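Local coordinates for conserved hypothetical protein (PDB 2GK4) that is of unknown function but probably acts as a flavoprotein of DNA and pantothenate metabolism, built on a Rossmann-like alpha-beta-alpha sandwich, at residues G32-I35 and T36-L39; L222-E225 and K226-Y230. One frame throughout, in Å; residues are numbered along the deposited sequence.

How the interactions relate
Interaction 1 lies within helix 30-41, which follows strand 21-25 and leads into strand 45-50, and interaction 2 within the C-terminal helix 216-228; their centres are about 13 Å apart. The two helices pack against each other. I35 CD1 meets L223 CD1 at 3.6 Å, while L39 sets CD2 against I227 CD1 at 3.9 Å and also reaches L224. Thus the I35-L39 pair of interaction 1 faces apolar residues of interaction 2. L224 belongs to this seam, while the K33-E37 salt bridge makes no contact with interaction 2. T38 joins in through CG2, 4.0 Å from L224 CD2, although its hydroxyl is bound to its own helix.

Interaction 1: residues G32-I35 and T36-L39; sequences GKII and TETL
The carbonyl oxygen of G32 is gripped twice by T36, through the backbone N at 3.0 Å and through OG1 at 2.9 Å. The two donors reach it from opposite faces of its carbonyl plane. Two residues on, I34 O is held in the same way by T38, whose OG1 stands above the carbonyl plane at 2.8 Å while its amide comes in from the other face. Both threonines set OG1 beside their own backbone N (chi1 near -60° in both), which brings the hydroxyl back over the preceding turn of helix 30-41. There it donates to the i-4 carbonyl, while CG2, anti to the backbone N, lies beside the residue's own carbonyl carbon.

K33 and E37 add a salt bridge at the same i to i+4 spacing. The lysine chain runs extended as far as CE and then bends at its last torsion (chi4 -78°), bringing NZ to the syn side of E37 OE2 at 2.6 Å, 25° out of the carboxylate plane. Its CG also lies 3.5 Å from OE2, so the carboxylate rests along the lysine chain as well as at its ammonium end.

On the buried side, I35 and L39 lie alongside each other and point the same way, CG2 against CD1 at 3.8 Å. T36 and L39 there meet strands 5-9 and 45-50 of the main sheet, and I35 meets L223 of helix 216-228. Because each threonine hydroxyl spends its proton on the helix's own backbone, T36 can pack among V8, V46 and L48 with its polar group satisfied, while the paired charges of K33 and E37 probably offset one another on the partly exposed side.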
loop_
_atom_site.group_PDB
_atom_site.type_symbol
_atom_site.label_atom_id
_atom_site.label_comp_id
_atom_site.label_asym_id
_atom_site.label_seq_id
_atom_site.Cartn_x
_atom_site.Cartn_y
_atom_site.Cartn_z
ATOM N N GLY A 32 -4.873 8.583 -15.907
ATOM C CA GLY A 32 -3.761 9.530 -15.916
ATOM C C GLY A 32 -2.693 9.198 -16.948
ATOM O O GLY A 32 -2.187 10.084 -17.649
ATOM N N LYS A 33 -2.351 7.913 -17.035
ATOM C CA LYS A 33 -1.378 7.441 -18.011
ATOM C C LYS A 33 -1.842 7.727 -19.431
ATOM O O LYS A 33 -1.073 8.250 -20.233
ATOM C CB LYS A 33 -1.108 5.938 -17.813
ATOM C CG LYS A 33 -0.214 5.314 -18.906
ATOM C CD LYS A 33 0.010 3.851 -18.584
ATOM C CE LYS A 33 0.969 3.224 -19.549
ATOM N NZ LYS A 33 0.269 2.928 -20.842
ATOM N N ILE A 34 -3.105 7.425 -19.741
ATOM C CA ILE A 34 -3.616 7.605 -21.116
ATOM C C ILE A 34 -3.692 9.088 -21.464
ATOM O O ILE A 34 -3.332 9.498 -22.577
ATOM C CB ILE A 34 -4.999 6.933 -21.313
ATOM C CG1 ILE A 34 -4.887 5.401 -21.132
ATOM C CG2 ILE A 34 -5.556 7.229 -22.725
ATOM C CD1 ILE A 34 -6.256 4.694 -21.129
ATOM N N ILE A 35 -4.115 9.906 -20.506
ATOM C CA ILE A 35 -4.161 11.349 -20.737
ATOM C C ILE A 35 -2.768 11.878 -21.054
ATOM O O ILE A 35 -2.579 12.631 -22.017
ATOM C CB ILE A 35 -4.791 12.062 -19.529
ATOM C CG1 ILE A 35 -6.299 11.700 -19.509
ATOM C CG2 ILE A 35 -4.571 13.591 -19.621
ATOM C CD1 ILE A 35 -6.983 12.057 -18.138
ATOM N N THR A 36 -1.798 11.448 -20.258
ATOM C CA THR A 36 -0.417 11.891 -20.432
ATOM C C THR A 36 0.108 11.465 -21.801
ATOM O O THR A 36 0.683 12.298 -22.512
ATOM C CB THR A 36 0.487 11.387 -19.284
ATOM O OG1 THR A 36 -0.003 11.905 -18.028
ATOM C CG2 THR A 36 1.956 11.852 -19.482
ATOM N N GLU A 37 -0.059 10.185 -22.156
ATOM C CA GLU A 37 0.334 9.696 -23.505
ATOM C C GLU A 37 -0.296 10.518 -24.620
ATOM O O GLU A 37 0.362 10.876 -25.592
ATOM C CB GLU A 37 -0.093 8.245 -23.683
ATOM C CG GLU A 37 0.668 7.308 -22.785
ATOM C CD GLU A 37 0.084 5.901 -22.766
ATOM O OE1 GLU A 37 -1.090 5.672 -23.188
ATOM O OE2 GLU A 37 0.805 5.015 -22.289
ATOM N N THR A 38 -1.582 10.821 -24.460
ATOM C CA THR A 38 -2.311 11.599 -25.457
ATOM C C THR A 38 -1.697 12.971 -25.629
ATOM O O THR A 38 -1.474 13.419 -26.777
ATOM C CB THR A 38 -3.812 11.678 -25.131
ATOM O OG1 THR A 38 -4.327 10.342 -25.093
ATOM C CG2 THR A 38 -4.572 12.466 -26.200
ATOM N N LEU A 39 -1.381 13.627 -24.508
ATOM C CA LEU A 39 -0.787 14.974 -24.580
ATOM C C LEU A 39 0.616 14.939 -25.186
ATOM O O LEU A 39 0.967 15.767 -26.050
ATOM C CB LEU A 39 -0.773 15.621 -23.185
ATOM C CG LEU A 39 -2.188 15.820 -22.633
ATOM C CD1 LEU A 39 -2.108 16.086 -21.145
ATOM C CD2 LEU A 39 -2.917 16.945 -23.371
#

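Interaction 2: residues L222-E225 and K226-Y230; sequences LLLE and KIQAY
L224 and Q228 sit one turn apart on helix 216-228, the C-terminal helix of the Rossmann-like sandwich, and their side chains pass at a slant. With CG anti to the backbone N (chi1 176°), L224 leaves the helix surface and turns its branch point toward the next turn, beside the amide end of Q228, CG to CD at 3.8 Å. The glutamine sends its CG the other way, beside its own N (chi1 -72°), and its CG passes 3.2 Å from L224 O. The isobutyl group thus flanks the amide, NE2 lying 3.8 Å from L224 CD1, and Y44 touches both side chains.

K226 begins with CG 3.4 Å from L222 O, then bends at its third and fourth torsions and carries its ammonium group off to a salt bridge with E206. I227 lays CG1 against L223 O, and the two residues turn toward helix 30-41, meeting L39 and I35 respectively; L223 reaches L186 and I188 of the sheet as well.

Regular i to i+4 backbone bonds join the turns as far as Q228 N, which donates to L224 O. The next one, from A229 N to E225 O, is weak. Beyond it the Y230 ring, itself stacked with H156, carries K226 O over its centre, 3.7 Å above the ring plane.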
loop_
_atom_site.group_PDB
_atom_site.type_symbol
_atom_site.label_atom_id
_atom_site.label_comp_id
_atom_site.label_asym_id
_atom_site.label_seq_id
_atom_site.Cartn_x
_atom_site.Cartn_y
_atom_site.Cartn_z
ATOM N N LEU A 222 -11.095 14.241 -25.773
ATOM C CA LEU A 222 -11.858 15.436 -25.436
ATOM C C LEU A 222 -11.026 16.414 -24.598
ATOM O O LEU A 222 -11.030 17.630 -24.848
ATOM C CB LEU A 222 -13.182 15.072 -24.743
ATOM C CG LEU A 222 -14.112 16.269 -24.458
ATOM C CD1 LEU A 222 -14.391 17.077 -25.712
ATOM C CD2 LEU A 222 -15.422 15.805 -23.816
ATOM N N LEU A 223 -10.294 15.912 -23.608
ATOM C CA LEU A 223 -9.396 16.786 -22.870
ATOM C C LEU A 223 -8.405 17.412 -23.824
ATOM O O LEU A 223 -8.121 18.594 -23.702
ATOM C CB LEU A 223 -8.625 16.037 -21.787
ATOM C CG LEU A 223 -9.282 15.997 -20.421
ATOM C CD1 LEU A 223 -8.569 14.924 -19.563
ATOM C CD2 LEU A 223 -9.214 17.373 -19.751
ATOM N N LEU A 224 -7.884 16.633 -24.779
ATOM C CA LEU A 224 -6.950 17.217 -25.760
ATOM C C LEU A 224 -7.599 18.385 -26.508
ATOM O O LEU A 224 -7.000 19.465 -26.638
ATOM C CB LEU A 224 -6.367 16.149 -26.708
ATOM C CG LEU A 224 -5.442 16.682 -27.837
ATOM C CD1 LEU A 224 -4.201 17.353 -27.272
ATOM C CD2 LEU A 224 -5.026 15.530 -28.787
ATOM N N GLU A 225 -8.830 18.173 -26.966
ATOM C CA GLU A 225 -9.594 19.198 -27.664
ATOM C C GLU A 225 -9.797 20.453 -26.807
ATOM O O GLU A 225 -9.647 21.579 -27.285
ATOM C CB GLU A 225 -10.945 18.612 -28.106
ATOM C CG GLU A 225 -11.844 19.568 -28.875
ATOM C CD GLU A 225 -13.263 19.038 -28.996
ATOM O OE1 GLU A 225 -13.424 17.971 -29.614
ATOM O OE2 GLU A 225 -14.204 19.688 -28.482
ATOM N N LYS A 226 -10.137 20.256 -25.535
ATOM C CA LYS A 226 -10.402 21.371 -24.638
ATOM C C LYS A 226 -9.132 22.149 -24.354
ATOM O O LYS A 226 -9.142 23.394 -24.280
ATOM C CB LYS A 226 -11.066 20.868 -23.360
ATOM C CG LYS A 226 -12.513 20.430 -23.613
ATOM C CD LYS A 226 -13.192 20.001 -22.339
ATOM C CE LYS A 226 -13.942 21.156 -21.696
ATOM N NZ LYS A 226 -14.982 21.750 -22.604
ATOM N N ILE A 227 -8.025 21.424 -24.215
ATOM C CA ILE A 227 -6.752 22.082 -23.987
ATOM C C ILE A 227 -6.286 22.823 -25.242
ATOM O O ILE A 227 -5.780 23.948 -25.143
ATOM C CB ILE A 227 -5.677 21.090 -23.465
ATOM C CG1 ILE A 227 -6.005 20.734 -22.013
ATOM C CG2 ILE A 227 -4.281 21.708 -23.538
ATOM C CD1 ILE A 227 -5.264 19.527 -21.535
ATOM N N GLN A 228 -6.459 22.204 -26.403
ATOM C CA GLN A 228 -6.048 22.842 -27.659
ATOM C C GLN A 228 -6.817 24.152 -27.835
ATOM O O GLN A 228 -6.295 25.100 -28.424
ATOM C CB GLN A 228 -6.233 21.916 -28.866
ATOM C CG GLN A 228 -5.229 20.755 -28.938
ATOM C CD GLN A 228 -5.518 19.768 -30.060
ATOM O OE1 GLN A 228 -6.676 19.518 -30.414
ATOM N NE2 GLN A 228 -4.462 19.178 -30.604
ATOM N N ALA A 229 -8.024 24.209 -27.265
ATOM C CA ALA A 229 -8.900 25.385 -27.340
ATOM C C ALA A 229 -8.467 26.531 -26.442
ATOM O O ALA A 229 -8.960 27.658 -26.585
ATOM C CB ALA A 229 -10.341 25.000 -27.020
ATOM N N TYR A 230 -7.574 26.248 -25.496
ATOM C CA TYR A 230 -7.087 27.283 -24.597
ATOM C C TYR A 230 -6.173 28.241 -25.333
ATOM O O TYR A 230 -6.175 29.436 -25.048
ATOM C CB TYR A 230 -6.338 26.677 -23.414
ATOM C CG TYR A 230 -7.190 26.009 -22.355
ATOM C CD1 TYR A 230 -6.774 24.809 -21.766
ATOM C CD2 TYR A 230 -8.379 26.585 -21.900
ATOM C CE1 TYR A 230 -7.521 24.189 -20.769
ATOM C CE2 TYR A 230 -9.142 25.969 -20.888
ATOM C CZ TYR A 230 -8.703 24.756 -20.341
ATOM O OH TYR A 230 -9.419 24.123 -19.345
#